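Local coordinates for protein Non-atp dependent l-selective hydantoinase (Arthrobacter aurescens, PDB 1GKR) that hydrolyses the cyclic amide ring of hydantoins with two zinc ions per subunit, preferring aryl over alkyl derivatives and with an enantioselectivity that depends on the substrate, at residues A[167-172]-A[178-183]; A[223-228]-A[233-238]. All coordinates share one frame; numbering follows the deposited sequence.

In the fold
Interactions 1 and 2 are successive examples of one arrangement in the TIM barrel of this amidohydrolase: an outer helix turns back into the strand that follows it and packs on that strand's outward side. Their centres lie about 8 Å apart, and they come in series along the chain, 167-183 closing before 223-238 opens. Strands 179-182 and 234-237 are parallel neighbours in the same sheet, joined by backbone bonds such as Ile180 O to Ile236 N at 3.0 Å. Just past these strands come His183 and His239, which bind the same zinc ion, while helices 163-176 and 214-231 both also meet a second subunit.

Interaction 1 (A[167-172]-A[178-183]). With ZN (zinc ion), chain E.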
ATOM      1  N   PHE A 167     -24.224   8.507  -6.622  1.00 12.04           N
ATOM      2  CA  PHE A 167     -23.970   8.813  -5.224  1.00 12.00           C
ATOM      3  C   PHE A 167     -25.261   8.951  -4.427  1.00 13.23           C
ATOM      4  O   PHE A 167     -25.349   8.476  -3.292  1.00 11.64           O
ATOM      5  CB  PHE A 167     -23.165  10.096  -5.090  1.00 11.44           C
ATOM      6  CG  PHE A 167     -22.822  10.433  -3.677  1.00 12.16           C
ATOM      7  CD1 PHE A 167     -21.938   9.633  -2.957  1.00 14.24           C
ATOM      8  CD2 PHE A 167     -23.405  11.521  -3.048  1.00 10.15           C
ATOM      9  CE1 PHE A 167     -21.639   9.911  -1.628  1.00 13.13           C
ATOM     10  CE2 PHE A 167     -23.117  11.812  -1.721  1.00 13.30           C
ATOM     11  CZ  PHE A 167     -22.230  11.004  -1.008  1.00 14.60           C
ATOM     12  N   GLU A 168     -26.265   9.601  -5.012  1.00 15.78           N
ATOM     13  CA  GLU A 168     -27.540   9.774  -4.311  1.00 18.72           C
ATOM     14  C   GLU A 168     -28.217   8.426  -4.112  1.00 18.79           C
ATOM     15  O   GLU A 168     -28.877   8.190  -3.095  1.00 20.32           O
ATOM     16  CB  GLU A 168     -28.467  10.709  -5.086  1.00 20.06           C
ATOM     17  CG  GLU A 168     -27.939  12.121  -5.188  1.00 26.53           C
ATOM     18  CD  GLU A 168     -28.957  13.088  -5.754  1.00 31.41           C
ATOM     19  OE1 GLU A 168     -29.546  12.791  -6.828  1.00 30.52           O
ATOM     20  OE2 GLU A 168     -29.154  14.151  -5.120  1.00 33.52           O
ATOM     21  N   ILE A 169     -28.050   7.538  -5.090  1.00 17.34           N
ATOM     22  CA  ILE A 169     -28.636   6.213  -5.008  1.00 13.17           C
ATOM     23  C   ILE A 169     -27.952   5.455  -3.880  1.00 11.88           C
ATOM     24  O   ILE A 169     -28.617   4.784  -3.102  1.00  8.80           O
ATOM     25  CB  ILE A 169     -28.475   5.464  -6.336  1.00 14.18           C
ATOM     26  CG1 ILE A 169     -29.319   6.157  -7.402  1.00 12.44           C
ATOM     27  CG2 ILE A 169     -28.868   3.995  -6.176  1.00 11.12           C
ATOM     28  CD1 ILE A 169     -29.198   5.537  -8.791  1.00 16.17           C
ATOM     29  N   PHE A 170     -26.627   5.580  -3.784  1.00 12.27           N
ATOM     30  CA  PHE A 170     -25.869   4.911  -2.729  1.00 12.79           C
ATOM     31  C   PHE A 170     -26.391   5.349  -1.369  1.00 16.89           C
ATOM     32  O   PHE A 170     -26.576   4.518  -0.471  1.00 17.21           O
ATOM     33  CB  PHE A 170     -24.388   5.255  -2.823  1.00 15.37           C
ATOM     34  CG  PHE A 170     -23.607   4.389  -3.784  1.00 14.43           C
ATOM     35  CD1 PHE A 170     -24.253   3.595  -4.725  1.00 16.22           C
ATOM     36  CD2 PHE A 170     -22.219   4.405  -3.769  1.00 11.62           C
ATOM     37  CE1 PHE A 170     -23.519   2.834  -5.638  1.00 14.79           C
ATOM     38  CE2 PHE A 170     -21.484   3.650  -4.672  1.00 12.43           C
ATOM     39  CZ  PHE A 170     -22.138   2.863  -5.609  1.00 13.86           C
ATOM     40  N   GLN A 171     -26.636   6.646  -1.205  1.00 16.70           N
ATOM     41  CA  GLN A 171     -27.157   7.126   0.069  1.00 16.00           C
ATOM     42  C   GLN A 171     -28.533   6.555   0.362  1.00 16.18           C
ATOM     43  O   GLN A 171     -28.791   6.143   1.491  1.00 19.77           O
ATOM     44  CB  GLN A 171     -27.225   8.639   0.093  1.00 16.33           C
ATOM     45  CG  GLN A 171     -25.889   9.293  -0.080  1.00 23.30           C
ATOM     46  CD  GLN A 171     -25.991  10.798  -0.058  1.00 29.61           C
ATOM     47  OE1 GLN A 171     -26.852  11.392  -0.722  1.00 33.26           O
ATOM     48  NE2 GLN A 171     -25.106  11.433   0.701  1.00 34.12           N
ATOM     49  N   GLU A 172     -29.429   6.524  -0.621  1.00 14.24           N
ATOM     50  CA  GLU A 172     -30.746   5.956  -0.343  1.00 16.69           C
ATOM     51  C   GLU A 172     -30.608   4.494   0.063  1.00 16.89           C
ATOM     52  O   GLU A 172     -31.196   4.070   1.055  1.00 17.20           O
ATOM     53  CB  GLU A 172     -31.678   6.051  -1.551  1.00 19.79           C
ATOM     54  CG  GLU A 172     -32.648   7.229  -1.520  1.00 30.33           C
ATOM     55  CD  GLU A 172     -33.560   7.239  -0.294  1.00 33.83           C
ATOM     56  OE1 GLU A 172     -34.272   6.240  -0.051  1.00 35.68           O
ATOM     57  OE2 GLU A 172     -33.565   8.260   0.426  1.00 37.47           O
ATOM     58  N   SER A 178     -30.473  -1.716   2.157  1.00 19.22           N
ATOM     59  CA  SER A 178     -30.631  -2.630   1.046  1.00 18.57           C
ATOM     60  C   SER A 178     -29.265  -2.957   0.467  1.00 19.75           C
ATOM     61  O   SER A 178     -28.250  -2.804   1.139  1.00 22.67           O
ATOM     62  CB  SER A 178     -31.520  -1.986  -0.018  1.00 18.02           C
ATOM     63  OG  SER A 178     -31.763  -2.873  -1.098  1.00 20.56           O
ATOM     64  N   VAL A 179     -29.247  -3.412  -0.780  1.00 17.93           N
ATOM     65  CA  VAL A 179     -28.009  -3.751  -1.474  1.00 13.98           C
ATOM     66  C   VAL A 179     -28.056  -3.068  -2.830  1.00 12.98           C
ATOM     67  O   VAL A 179     -29.118  -2.980  -3.433  1.00 15.97           O
ATOM     68  CB  VAL A 179     -27.909  -5.276  -1.729  1.00 12.70           C
ATOM     69  CG1 VAL A 179     -26.592  -5.616  -2.414  1.00  7.94           C
ATOM     70  CG2 VAL A 179     -28.050  -6.018  -0.439  1.00 13.11           C
ATOM     71  N   ILE A 180     -26.922  -2.571  -3.303  1.00 10.54           N
ATOM     72  CA  ILE A 180     -26.863  -1.961  -4.622  1.00  9.14           C
ATOM     73  C   ILE A 180     -25.775  -2.708  -5.396  1.00 11.24           C
ATOM     74  O   ILE A 180     -24.679  -2.941  -4.878  1.00 14.12           O
ATOM     75  CB  ILE A 180     -26.498  -0.463  -4.564  1.00  7.89           C
ATOM     76  CG1 ILE A 180     -26.370   0.095  -5.981  1.00  6.80           C
ATOM     77  CG2 ILE A 180     -25.195  -0.264  -3.844  1.00  7.98           C
ATOM     78  CD1 ILE A 180     -27.684   0.144  -6.731  1.00  6.03           C
ATOM     79  N   VAL A 181     -26.087  -3.132  -6.611  1.00  8.07           N
ATOM     80  CA  VAL A 181     -25.097  -3.810  -7.426  1.00  4.90           C
ATOM     81  C   VAL A 181     -24.942  -2.887  -8.619  1.00  5.97           C
ATOM     82  O   VAL A 181     -25.895  -2.212  -8.999  1.00  7.26           O
ATOM     83  CB  VAL A 181     -25.578  -5.223  -7.878  1.00  4.59           C
ATOM     84  CG1 VAL A 181     -25.998  -6.024  -6.683  1.00  2.55           C
ATOM     85  CG2 VAL A 181     -26.724  -5.127  -8.854  1.00  2.26           C
ATOM     86  N   VAL A 182     -23.756  -2.823  -9.204  1.00  7.10           N
ATOM     87  CA  VAL A 182     -23.565  -1.944 -10.351  1.00  7.68           C
ATOM     88  C   VAL A 182     -22.784  -2.636 -11.444  1.00  8.71           C
ATOM     89  O   VAL A 182     -22.069  -3.604 -11.195  1.00  9.67           O
ATOM     90  CB  VAL A 182     -22.774  -0.653  -9.986  1.00  3.12           C
ATOM     91  CG1 VAL A 182     -23.334  -0.023  -8.756  1.00  5.51           C
ATOM     92  CG2 VAL A 182     -21.333  -0.974  -9.780  1.00  3.63           C
ATOM     93  N   HIS A 183     -22.947  -2.131 -12.660  1.00  8.44           N
ATOM     94  CA  HIS A 183     -22.209  -2.623 -13.813  1.00 10.01           C
ATOM     95  C   HIS A 183     -21.133  -1.543 -13.902  1.00 12.09           C
ATOM     96  O   HIS A 183     -21.424  -0.388 -14.235  1.00 12.23           O
ATOM     97  CB  HIS A 183     -23.084  -2.605 -15.070  1.00  8.50           C
ATOM     98  CG  HIS A 183     -22.347  -2.981 -16.319  1.00  8.46           C
ATOM     99  ND1 HIS A 183     -22.661  -4.104 -17.058  1.00  3.05           N
ATOM    100  CD2 HIS A 183     -21.303  -2.389 -16.952  1.00  3.65           C
ATOM    101  CE1 HIS A 183     -21.842  -4.189 -18.092  1.00  6.56           C
ATOM    102  NE2 HIS A 183     -21.007  -3.161 -18.051  1.00  8.60           N
TER
HETATM  103 ZN    ZN E1452     -23.831  -5.779 -16.907  1.00 19.27          ZN
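Two first torsions set up this contact: Ile180 holds CG1 anti to its backbone N (chi1 177°), while Phe170 holds its ring anti to its carbonyl carbon (chi1 -85°), and the two side chains cross at about a right angle. The setting is an outer helix of the TIM barrel packing on the strand that follows it: helix 163-176 lies outside strand 179-182, the short segments running nearly antiparallel at 151° with their axes 9.0 Å apart.

Ile180 is the centre of the interface and uses both its branches. Ile180 CG2 comes obliquely to the ring, 4.0 Å from Phe170 CE1, and Ile180 CG1 lies equally near that carbon. From CG1 the chain bends on toward the neighbouring helix residue, and Ile180 CD1 meets Ile169 CG2 at 4.1 Å. Val182, two residues along the strand and on the same side of it, brings CG1 to the edge of the aromatic ring, near the ring plane, 4.2 Å from Phe170 CE1. The contact is thus wholly apolar and buried, as expected of the layer between barrel and helices. Val181, whose CB points away from the helix, instead meets Ile236 and Leu238.

The helix has further neighbours: the ring of Phe167 meets that of Phe215 of a second subunit, while Phe170 also rests on Leu227, Gln228 and Ala231 of helix 214-231. At the far end of the strand segment the chain enters the active site, where His183, His239 and the carboxylated Lys147 bind zinc. The His183 NE2 atom is hydrogen-bonded to Glu185 OE1, and its ND1 binds the zinc ion at 2.0 Å.

Interaction 2 (A[223-228]-A[233-238]); sequences RALLLQ and CRLIVL
The TIM barrel repeats its pairing of outer helix and following strand here, bringing Leu235 of strand 234-237 up against Ala224, Leu225 and Gln228 of helix 214-231. The two short segments are almost exactly antiparallel, at 175°, and their axes pass 9.9 Å apart, the distance being bridged by side chains.

One methyl group gathers the apolar contacts across the interface. Leu235 turns its CG away from the backbone N (chi1 165°), extends from the strand and sets CD2 among atoms from successive turns of the helix. Leu235 CD2 lies 3.9 Å from Gln228 CB and 4.1 Å from Ala224 O. The same methyl approaches the Ala224 CB at 4.3 Å and Leu225 CD1 at 4.4 Å. Ala224 presents a short side chain directed at the strand, so here the leucine packs close to the helix backbone, whose Ala224 O accepts the bond from Gln228 N. Gln228 plays two parts: its CB belongs to the apolar surface under Leu235, whereas the chain, bent at chi2 (78°), carries the amide toward Cys233 at the start of the strand segment. The amide oxygen, Gln228 OE1, is hydrogen-bonded to Gln257 NE2, which gives this buried residue a polar partner.

Around this core, strand 234-237 is held between strands 179-182 and 259-263, with Leu235 bonded through its backbone to Asp258 and His260. Cys233 packs on Phe170, Ile173 and Ala174 of helix 163-176, and on the helix side Leu227 and Leu226 reach Ile189 and Gln222 of a second subunit.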
ATOM      1  N   ARG A 223     -13.798   3.984  -8.920  1.00 13.43           N
ATOM      2  CA  ARG A 223     -14.742   5.069  -8.691  1.00  9.52           C
ATOM      3  C   ARG A 223     -15.915   4.641  -7.796  1.00  9.25           C
ATOM      4  O   ARG A 223     -16.289   5.352  -6.861  1.00  9.95           O
ATOM      5  CB  ARG A 223     -15.278   5.562 -10.029  1.00  9.70           C
ATOM      6  CG  ARG A 223     -15.574   7.041 -10.049  1.00 11.67           C
ATOM      7  CD  ARG A 223     -16.323   7.449 -11.277  1.00 12.37           C
ATOM      8  NE  ARG A 223     -15.935   6.696 -12.462  1.00 14.04           N
ATOM      9  CZ  ARG A 223     -16.779   6.439 -13.456  1.00 14.10           C
ATOM     10  NH1 ARG A 223     -18.029   6.883 -13.384  1.00 13.54           N
ATOM     11  NH2 ARG A 223     -16.389   5.729 -14.506  1.00 14.03           N
ATOM     12  N   ALA A 224     -16.502   3.488  -8.096  1.00  6.44           N
ATOM     13  CA  ALA A 224     -17.615   2.988  -7.304  1.00  8.25           C
ATOM     14  C   ALA A 224     -17.136   2.791  -5.881  1.00 10.86           C
ATOM     15  O   ALA A 224     -17.828   3.150  -4.926  1.00 13.95           O
ATOM     16  CB  ALA A 224     -18.107   1.680  -7.860  1.00  6.63           C
ATOM     17  N   LEU A 225     -15.941   2.221  -5.752  1.00 10.38           N
ATOM     18  CA  LEU A 225     -15.342   1.975  -4.455  1.00 10.24           C
ATOM     19  C   LEU A 225     -15.211   3.272  -3.629  1.00 12.04           C
ATOM     20  O   LEU A 225     -15.597   3.313  -2.462  1.00  9.23           O
ATOM     21  CB  LEU A 225     -13.985   1.309  -4.668  1.00  8.87           C
ATOM     22  CG  LEU A 225     -13.859  -0.204  -4.407  1.00  9.52           C
ATOM     23  CD1 LEU A 225     -15.167  -0.916  -4.571  1.00  5.95           C
ATOM     24  CD2 LEU A 225     -12.831  -0.787  -5.345  1.00  7.09           C
ATOM     25  N   LEU A 226     -14.696   4.335  -4.243  1.00 12.74           N
ATOM     26  CA  LEU A 226     -14.537   5.614  -3.558  1.00 14.23           C
ATOM     27  C   LEU A 226     -15.855   6.206  -3.101  1.00 16.44           C
ATOM     28  O   LEU A 226     -15.923   6.848  -2.049  1.00 17.61           O
ATOM     29  CB  LEU A 226     -13.844   6.621  -4.462  1.00 16.43           C
ATOM     30  CG  LEU A 226     -12.337   6.768  -4.263  1.00 22.78           C
ATOM     31  CD1 LEU A 226     -11.679   5.386  -4.152  1.00 27.75           C
ATOM     32  CD2 LEU A 226     -11.753   7.558  -5.435  1.00 22.52           C
ATOM     33  N   LEU A 227     -16.903   6.003  -3.892  1.00 15.09           N
ATOM     34  CA  LEU A 227     -18.209   6.533  -3.535  1.00 15.42           C
ATOM     35  C   LEU A 227     -18.879   5.696  -2.462  1.00 14.80           C
ATOM     36  O   LEU A 227     -19.595   6.238  -1.631  1.00 15.56           O
ATOM     37  CB  LEU A 227     -19.135   6.620  -4.756  1.00 15.57           C
ATOM     38  CG  LEU A 227     -18.612   7.388  -5.977  1.00 14.57           C
ATOM     39  CD1 LEU A 227     -19.773   7.740  -6.881  1.00 12.64           C
ATOM     40  CD2 LEU A 227     -17.925   8.641  -5.538  1.00 12.54           C
ATOM     41  N   GLN A 228     -18.664   4.384  -2.458  1.00 13.03           N
ATOM     42  CA  GLN A 228     -19.310   3.588  -1.425  1.00 15.78           C
ATOM     43  C   GLN A 228     -18.580   3.901  -0.118  1.00 17.39           C
ATOM     44  O   GLN A 228     -19.191   4.021   0.950  1.00 15.30           O
ATOM     45  CB  GLN A 228     -19.260   2.094  -1.768  1.00 14.64           C
ATOM     46  CG  GLN A 228     -18.258   1.312  -0.982  1.00 19.33           C
ATOM     47  CD  GLN A 228     -18.731   0.992   0.409  1.00 18.07           C
ATOM     48  OE1 GLN A 228     -17.933   0.919   1.328  1.00 23.62           O
ATOM     49  NE2 GLN A 228     -20.030   0.789   0.573  1.00 17.72           N
ATOM     50  N   CYS A 233     -23.086   1.998   1.883  1.00 16.58           N
ATOM     51  CA  CYS A 233     -24.093   1.016   1.477  1.00 15.26           C
ATOM     52  C   CYS A 233     -23.441  -0.292   1.054  1.00 14.79           C
ATOM     53  O   CYS A 233     -22.316  -0.289   0.573  1.00 15.43           O
ATOM     54  CB  CYS A 233     -24.884   1.564   0.292  1.00 16.16           C
ATOM     55  SG  CYS A 233     -23.821   2.074  -1.106  1.00 14.91           S
ATOM     56  N   ARG A 234     -24.141  -1.413   1.223  1.00 15.23           N
ATOM     57  CA  ARG A 234     -23.584  -2.693   0.799  1.00 14.22           C
ATOM     58  C   ARG A 234     -23.535  -2.634  -0.731  1.00 14.48           C
ATOM     59  O   ARG A 234     -24.542  -2.362  -1.388  1.00 16.54           O
ATOM     60  CB  ARG A 234     -24.461  -3.858   1.243  1.00 13.95           C
ATOM     61  CG  ARG A 234     -23.650  -5.122   1.394  1.00 17.68           C
ATOM     62  CD  ARG A 234     -24.481  -6.364   1.312  1.00 19.14           C
ATOM     63  NE  ARG A 234     -25.108  -6.787   2.565  1.00 25.17           N
ATOM     64  CZ  ARG A 234     -24.453  -7.056   3.688  1.00 25.60           C
ATOM     65  NH1 ARG A 234     -23.140  -6.926   3.738  1.00 27.48           N
ATOM     66  NH2 ARG A 234     -25.107  -7.512   4.745  1.00 28.87           N
ATOM     67  N   LEU A 235     -22.359  -2.874  -1.291  1.00 11.69           N
ATOM     68  CA  LEU A 235     -22.152  -2.806  -2.723  1.00  9.34           C
ATOM     69  C   LEU A 235     -21.582  -4.087  -3.314  1.00 11.14           C
ATOM     70  O   LEU A 235     -20.646  -4.663  -2.771  1.00 14.73           O
ATOM     71  CB  LEU A 235     -21.187  -1.668  -3.018  1.00  8.45           C
ATOM     72  CG  LEU A 235     -20.587  -1.668  -4.423  1.00 10.45           C
ATOM     73  CD1 LEU A 235     -21.695  -1.396  -5.409  1.00 13.36           C
ATOM     74  CD2 LEU A 235     -19.508  -0.606  -4.557  1.00  8.33           C
ATOM     75  N   ILE A 236     -22.139  -4.545  -4.423  1.00  8.50           N
ATOM     76  CA  ILE A 236     -21.593  -5.730  -5.066  1.00  7.88           C
ATOM     77  C   ILE A 236     -21.222  -5.335  -6.477  1.00  8.91           C
ATOM     78  O   ILE A 236     -22.088  -4.900  -7.223  1.00 11.71           O
ATOM     79  CB  ILE A 236     -22.611  -6.863  -5.223  1.00  7.51           C
ATOM     80  CG1 ILE A 236     -23.079  -7.372  -3.869  1.00  6.52           C
ATOM     81  CG2 ILE A 236     -21.965  -8.004  -6.004  1.00  7.46           C
ATOM     82  CD1 ILE A 236     -24.098  -8.491  -3.986  1.00  4.92           C
ATOM     83  N   VAL A 237     -19.960  -5.465  -6.858  1.00  6.22           N
ATOM     84  CA  VAL A 237     -19.603  -5.141  -8.230  1.00  6.17           C
ATOM     85  C   VAL A 237     -19.868  -6.397  -9.059  1.00  9.20           C
ATOM     86  O   VAL A 237     -19.274  -7.449  -8.824  1.00 10.82           O
ATOM     87  CB  VAL A 237     -18.136  -4.736  -8.357  1.00  6.94           C
ATOM     88  CG1 VAL A 237     -17.795  -4.464  -9.821  1.00  1.90           C
ATOM     89  CG2 VAL A 237     -17.876  -3.503  -7.499  1.00  3.81           C
ATOM     90  N   LEU A 238     -20.784  -6.277 -10.016  1.00 11.29           N
ATOM     91  CA  LEU A 238     -21.192  -7.378 -10.883  1.00  6.47           C
ATOM     92  C   LEU A 238     -20.138  -7.744 -11.898  1.00  6.23           C
ATOM     93  O   LEU A 238     -19.258  -6.940 -12.216  1.00  2.92           O
ATOM     94  CB  LEU A 238     -22.476  -7.008 -11.616  1.00  6.04           C
ATOM     95  CG  LEU A 238     -23.699  -6.709 -10.751  1.00  3.73           C
ATOM     96  CD1 LEU A 238     -24.800  -6.142 -11.613  1.00  6.05           C
ATOM     97  CD2 LEU A 238     -24.158  -7.974 -10.071  1.00  1.37           C
TER